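Local coordinates for protein enoyl-CoA hydratase/isomerase (Mycobacterium abscessus, PDB 3QXZ) that probably acts on fatty enoyl-CoA thioesters as a hydratase or isomerase of the crotonase-like family, at residues 7-20 against 35-49. Sequence-based numbering, arbitrary orientation.
Sequences TELHEEIRDGVAVL and LGRQLGAAYQRLDDD. With K (potassium ion), chain D; EDO (1,2-ethanediol), chain I.
Strand 8-14 lies over helix 35-48, running roughly parallel to it at 23° with an axis separation of 8.4 Å, and strand 17-20, which returns through the type I' turn from Arg14 to Val17, runs antiparallel to the same helix. Toward the solvent side, Glu11 and Arg45 meet end-on in a two-pronged salt bridge: NH2 of Arg45 bonds OE1 of Glu11 at 2.6 Å, and NH1 of Arg45 bonds OE2 at 2.8 Å. Each carboxylate oxygen offers its syn lone pair, and the two planes lie only 23° apart, a pairing that restrains rotation of both groups. Glu11 reaches out extended, whereas Arg45 bends at chi3 (45°) to turn its guanidinium edge to the acid. Leu46 runs alongside Glu11 in the opposite sense, its CD2 against OE2 of Glu11 and 3.7 Å from Ile13 CD1, while its CD1 meets Ala18 CB (3.9 Å) and the tip of Leu20. Leu20 CD1 also packs on Leu39 CD1 (3.8 Å), and its CD2 on Ala42 CB. Further toward the start of the helix, Leu9 lays CD2 over the Gln38 carbonyl and against Ala42, and Leu35 fits CD2 against Thr7 CG2 (3.8 Å). A water accepts from Leu9 N and donates to Gln38 OE1, while NE2 of the same amide is bonded to Glu34. At the helix C-terminus the carbonyls of Leu46, Asp47 and Asp49 bind a potassium ion, with Val52 O, Thr99 OG1 and a water completing the site. The helix is the crossover of a beta-alpha-beta unit between strands 17-23 and 54-59; Leu20, Tyr43 and Leu46 continue the core onto Leu57 and Ile55, while Val17 and Val19 face helix 186-203 across the sheet.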
loop_
_atom_site.group_PDB
_atom_site.type_symbol
_atom_site.label_atom_id
_atom_site.label_comp_id
_atom_site.label_asym_id
_atom_site.label_seq_id
_atom_site.Cartn_x
_atom_site.Cartn_y
_atom_site.Cartn_z
ATOM N N THR A 7 17.500 28.301 10.040
ATOM C CA THR A 7 17.444 27.702 8.722
ATOM C C THR A 7 16.483 28.550 7.929
ATOM O O THR A 7 15.332 28.740 8.329
ATOM C CB THR A 7 16.960 26.249 8.771
ATOM O OG1 THR A 7 17.882 25.479 9.549
ATOM C CG2 THR A 7 16.870 25.644 7.357
ATOM N N GLU A 8 16.966 29.066 6.811
ATOM C CA GLU A 8 16.161 29.951 5.977
ATOM C C GLU A 8 15.445 29.160 4.897
ATOM O O GLU A 8 15.847 28.049 4.581
ATOM C CB GLU A 8 17.050 30.997 5.309
ATOM C CG GLU A 8 17.806 31.899 6.270
ATOM C CD GLU A 8 18.722 32.856 5.545
ATOM O OE1 GLU A 8 19.069 32.600 4.368
ATOM O OE2 GLU A 8 19.109 33.875 6.160
ATOM N N LEU A 9 14.383 29.741 4.352
ATOM C CA LEU A 9 13.704 29.192 3.185
ATOM C C LEU A 9 13.990 30.080 1.985
ATOM O O LEU A 9 13.636 31.271 1.989
ATOM C CB LEU A 9 12.196 29.115 3.430
ATOM C CG LEU A 9 11.345 28.429 2.365
ATOM C CD1 LEU A 9 11.725 26.959 2.246
ATOM C CD2 LEU A 9 9.882 28.578 2.698
ATOM N N HIS A 10 14.634 29.514 0.969
ATOM C CA HIS A 10 14.890 30.243 -0.274
ATOM C C HIS A 10 13.875 29.827 -1.332
ATOM O O HIS A 10 13.370 28.700 -1.317
ATOM C CB HIS A 10 16.322 30.008 -0.765
ATOM C CG HIS A 10 17.377 30.537 0.164
ATOM N ND1 HIS A 10 18.721 30.303 -0.034
ATOM C CD2 HIS A 10 17.289 31.283 1.293
ATOM C CE1 HIS A 10 19.414 30.891 0.925
ATOM N NE2 HIS A 10 18.571 31.486 1.750
ATOM N N GLU A 11 13.571 30.738 -2.246
ATOM C CA GLU A 11 12.578 30.516 -3.286
ATOM C C GLU A 11 13.023 31.108 -4.616
ATOM O O GLU A 11 13.509 32.251 -4.677
ATOM C CB GLU A 11 11.231 31.108 -2.868
ATOM C CG GLU A 11 10.123 30.903 -3.898
ATOM C CD GLU A 11 8.827 31.534 -3.468
ATOM O OE1 GLU A 11 8.386 31.285 -2.328
ATOM O OE2 GLU A 11 8.258 32.305 -4.266
ATOM N N GLU A 12 12.864 30.327 -5.675
ATOM C CA GLU A 12 13.134 30.788 -7.041
ATOM C C GLU A 12 12.079 30.214 -7.963
ATOM O O GLU A 12 11.839 29.004 -7.930
ATOM C CB GLU A 12 14.522 30.325 -7.491
ATOM C CG GLU A 12 14.954 30.843 -8.864
ATOM C CD GLU A 12 16.275 30.231 -9.314
ATOM O OE1 GLU A 12 17.221 30.175 -8.494
ATOM O OE2 GLU A 12 16.361 29.799 -10.483
ATOM N N ILE A 13 11.455 31.057 -8.780
ATOM C CA ILE A 13 10.445 30.622 -9.737
ATOM C C ILE A 13 10.942 30.913 -11.137
ATOM O O ILE A 13 11.302 32.061 -11.439
ATOM C CB ILE A 13 9.100 31.332 -9.537
ATOM C CG1 ILE A 13 8.650 31.252 -8.073
ATOM C CG2 ILE A 13 8.046 30.762 -10.525
ATOM C CD1 ILE A 13 7.402 32.071 -7.765
ATOM N N ARG A 14 10.974 29.892 -11.982
ATOM C CA ARG A 14 11.387 30.055 -13.372
ATOM C C ARG A 14 10.654 29.068 -14.265
ATOM O O ARG A 14 10.591 27.871 -13.969
ATOM C CB ARG A 14 12.907 29.893 -13.509
ATOM N N ASP A 15 10.083 29.588 -15.352
ATOM C CA ASP A 15 9.426 28.779 -16.382
ATOM C C ASP A 15 8.415 27.789 -15.795
ATOM O O ASP A 15 8.391 26.624 -16.157
ATOM C CB ASP A 15 10.463 28.051 -17.254
ATOM C CG ASP A 15 11.432 29.009 -17.937
ATOM O OD1 ASP A 15 11.034 30.153 -18.236
ATOM O OD2 ASP A 15 12.598 28.615 -18.154
ATOM N N GLY A 16 7.594 28.280 -14.874
ATOM C CA GLY A 16 6.516 27.483 -14.317
ATOM C C GLY A 16 6.877 26.584 -13.148
ATOM O O GLY A 16 5.992 25.928 -12.617
ATOM N N VAL A 17 8.153 26.551 -12.754
ATOM C CA VAL A 17 8.610 25.681 -11.668
ATOM C C VAL A 17 9.165 26.528 -10.527
ATOM O O VAL A 17 10.060 27.365 -10.730
ATOM C CB VAL A 17 9.638 24.627 -12.165
ATOM C CG1 VAL A 17 10.178 23.779 -10.992
ATOM C CG2 VAL A 17 9.024 23.746 -13.264
ATOM N N ALA A 18 8.612 26.331 -9.329
ATOM C CA ALA A 18 9.104 26.983 -8.124
ATOM C C ALA A 18 9.997 26.026 -7.354
ATOM O O ALA A 18 9.600 24.886 -7.088
ATOM C CB ALA A 18 7.943 27.454 -7.234
ATOM N N VAL A 19 11.196 26.471 -7.004
ATOM C CA VAL A 19 12.101 25.678 -6.186
ATOM C C VAL A 19 12.216 26.335 -4.821
ATOM O O VAL A 19 12.598 27.516 -4.707
ATOM C CB VAL A 19 13.515 25.525 -6.839
ATOM C CG1 VAL A 19 14.413 24.666 -5.955
ATOM C CG2 VAL A 19 13.398 24.907 -8.224
ATOM N N LEU A 20 11.855 25.578 -3.783
ATOM C CA LEU A 20 12.043 25.950 -2.393
ATOM C C LEU A 20 13.233 25.207 -1.825
ATOM O O LEU A 20 13.298 23.964 -1.921
ATOM C CB LEU A 20 10.799 25.614 -1.581
ATOM C CG LEU A 20 9.529 26.388 -1.927
ATOM C CD1 LEU A 20 8.371 25.814 -1.167
ATOM C CD2 LEU A 20 9.700 27.884 -1.585
ATOM N N LEU A 35 10.885 28.027 10.337
ATOM C CA LEU A 35 10.984 27.414 9.007
ATOM C C LEU A 35 9.655 26.772 8.632
ATOM O O LEU A 35 9.204 26.907 7.485
ATOM C CB LEU A 35 12.097 26.370 8.959
ATOM C CG LEU A 35 12.359 25.705 7.600
ATOM C CD1 LEU A 35 12.927 26.706 6.572
ATOM C CD2 LEU A 35 13.282 24.527 7.781
ATOM N N GLY A 36 9.017 26.085 9.584
ATOM C CA GLY A 36 7.707 25.455 9.297
ATOM C C GLY A 36 6.632 26.466 8.936
ATOM O O GLY A 36 5.831 26.241 8.014
ATOM N N ARG A 37 6.617 27.600 9.645
ATOM C CA ARG A 37 5.689 28.694 9.342
ATOM C C ARG A 37 5.905 29.219 7.935
ATOM O O ARG A 37 4.945 29.403 7.182
ATOM C CB ARG A 37 5.881 29.849 10.325
ATOM C CG ARG A 37 5.437 29.532 11.732
ATOM C CD ARG A 37 5.616 30.763 12.602
ATOM N NE ARG A 37 5.359 30.455 14.007
ATOM C CZ ARG A 37 6.089 30.915 15.018
ATOM N NH1 ARG A 37 7.143 31.678 14.781
ATOM N NH2 ARG A 37 5.784 30.590 16.264
ATOM N N GLN A 38 7.171 29.453 7.587
ATOM C CA GLN A 38 7.518 29.962 6.250
ATOM C C GLN A 38 7.200 28.960 5.134
ATOM O O GLN A 38 6.747 29.365 4.062
ATOM C CB GLN A 38 8.977 30.413 6.189
ATOM C CG GLN A 38 9.197 31.685 7.026
ATOM C CD GLN A 38 10.528 32.353 6.807
ATOM O OE1 GLN A 38 11.156 32.223 5.757
ATOM N NE2 GLN A 38 10.954 33.119 7.805
ATOM N N LEU A 39 7.421 27.669 5.387
ATOM C CA LEU A 39 7.182 26.661 4.361
ATOM C C LEU A 39 5.688 26.542 4.081
ATOM O O LEU A 39 5.273 26.448 2.919
ATOM C CB LEU A 39 7.812 25.318 4.758
ATOM C CG LEU A 39 7.609 24.154 3.778
ATOM C CD1 LEU A 39 8.104 24.515 2.363
ATOM C CD2 LEU A 39 8.288 22.886 4.273
ATOM N N GLY A 40 4.872 26.550 5.124
ATOM C CA GLY A 40 3.427 26.508 4.949
ATOM C C GLY A 40 2.932 27.718 4.175
ATOM O O GLY A 40 2.122 27.593 3.255
ATOM N N ALA A 41 3.434 28.904 4.538
ATOM C CA ALA A 41 3.036 30.136 3.851
ATOM C C ALA A 41 3.432 30.106 2.385
ATOM O O ALA A 41 2.663 30.547 1.537
ATOM C CB ALA A 41 3.649 31.357 4.542
ATOM N N ALA A 42 4.621 29.577 2.092
ATOM C CA ALA A 42 5.101 29.476 0.711
ATOM C C ALA A 42 4.257 28.480 -0.084
ATOM O O ALA A 42 3.881 28.762 -1.218
ATOM C CB ALA A 42 6.570 29.080 0.658
ATOM N N TYR A 43 3.950 27.323 0.497
ATOM C CA TYR A 43 3.055 26.365 -0.168
ATOM C C TYR A 43 1.737 27.037 -0.562
ATOM O O TYR A 43 1.258 26.864 -1.679
ATOM C CB TYR A 43 2.765 25.168 0.732
ATOM C CG TYR A 43 3.803 24.081 0.707
ATOM C CD1 TYR A 43 4.618 23.869 -0.406
ATOM C CD2 TYR A 43 3.950 23.240 1.799
ATOM C CE1 TYR A 43 5.546 22.829 -0.431
ATOM C CE2 TYR A 43 4.896 22.203 1.789
ATOM C CZ TYR A 43 5.690 22.024 0.672
ATOM O OH TYR A 43 6.606 20.989 0.628
ATOM N N GLN A 44 1.134 27.791 0.355
ATOM C CA GLN A 44 -0.157 28.402 0.066
ATOM C C GLN A 44 -0.063 29.444 -1.058
ATOM O O GLN A 44 -0.866 29.442 -2.002
ATOM C CB GLN A 44 -0.775 29.029 1.319
ATOM C CG GLN A 44 -2.203 29.554 1.055
ATOM C CD GLN A 44 -3.155 28.424 0.700
ATOM O OE1 GLN A 44 -3.472 27.581 1.542
ATOM N NE2 GLN A 44 -3.611 28.394 -0.560
ATOM N N ARG A 45 0.937 30.316 -0.981
ATOM C CA ARG A 45 1.103 31.369 -1.980
ATOM C C ARG A 45 1.408 30.768 -3.351
ATOM O O ARG A 45 0.842 31.197 -4.359
ATOM C CB ARG A 45 2.207 32.336 -1.530
ATOM C CG ARG A 45 2.569 33.375 -2.574
ATOM C CD ARG A 45 3.565 34.398 -2.031
ATOM N NE ARG A 45 4.650 33.766 -1.286
ATOM C CZ ARG A 45 5.684 33.133 -1.836
ATOM N NH1 ARG A 45 5.795 33.035 -3.162
ATOM N NH2 ARG A 45 6.605 32.587 -1.048
ATOM N N LEU A 46 2.300 29.775 -3.389
ATOM C CA LEU A 46 2.694 29.163 -4.647
ATOM C C LEU A 46 1.538 28.370 -5.241
ATOM O O LEU A 46 1.364 28.343 -6.463
ATOM C CB LEU A 46 3.952 28.291 -4.470
ATOM C CG LEU A 46 5.225 29.061 -4.094
ATOM C CD1 LEU A 46 6.322 28.082 -3.724
ATOM C CD2 LEU A 46 5.667 29.984 -5.222
ATOM N N ASP A 47 0.738 27.733 -4.389
ATOM C CA ASP A 47 -0.440 27.029 -4.879
ATOM C C ASP A 47 -1.398 27.998 -5.570
ATOM O O ASP A 47 -1.946 27.687 -6.638
ATOM C CB ASP A 47 -1.156 26.263 -3.758
ATOM C CG ASP A 47 -2.099 25.196 -4.284
ATOM O OD1 ASP A 47 -1.810 24.594 -5.336
ATOM O OD2 ASP A 47 -3.114 24.946 -3.625
ATOM N N ASP A 48 -1.567 29.179 -4.975
ATOM C CA ASP A 48 -2.479 30.187 -5.495
ATOM C C ASP A 48 -1.972 30.884 -6.755
ATOM O O ASP A 48 -2.778 31.433 -7.508
ATOM C CB ASP A 48 -2.789 31.214 -4.409
ATOM C CG ASP A 48 -3.608 30.631 -3.281
ATOM O OD1 ASP A 48 -4.242 29.570 -3.486
ATOM O OD2 ASP A 48 -3.622 31.237 -2.188
ATOM N N ASP A 49 -0.662 30.859 -6.993
ATOM C CA ASP A 49 -0.042 31.540 -8.138
ATOM C C ASP A 49 -0.295 30.718 -9.408
ATOM O O ASP A 49 0.229 29.608 -9.529
ATOM C CB ASP A 49 1.462 31.664 -7.874
ATOM C CG ASP A 49 2.187 32.514 -8.907
ATOM O OD1 ASP A 49 1.651 32.708 -10.012
ATOM O OD2 ASP A 49 3.311 32.948 -8.583
HETATM K K K D . -0.063 27.114 -8.594
HETATM C C1 EDO I . -4.524 24.379 0.444
HETATM O O1 EDO I . -5.056 25.303 1.403
HETATM C C2 EDO I . -5.115 24.663 -0.931
HETATM O O2 EDO I . -4.454 25.794 -1.521
HETATM O O HOH W 1 13.750 32.365 5.505
HETATM O O HOH W 2 -2.343 26.973 -10.078
#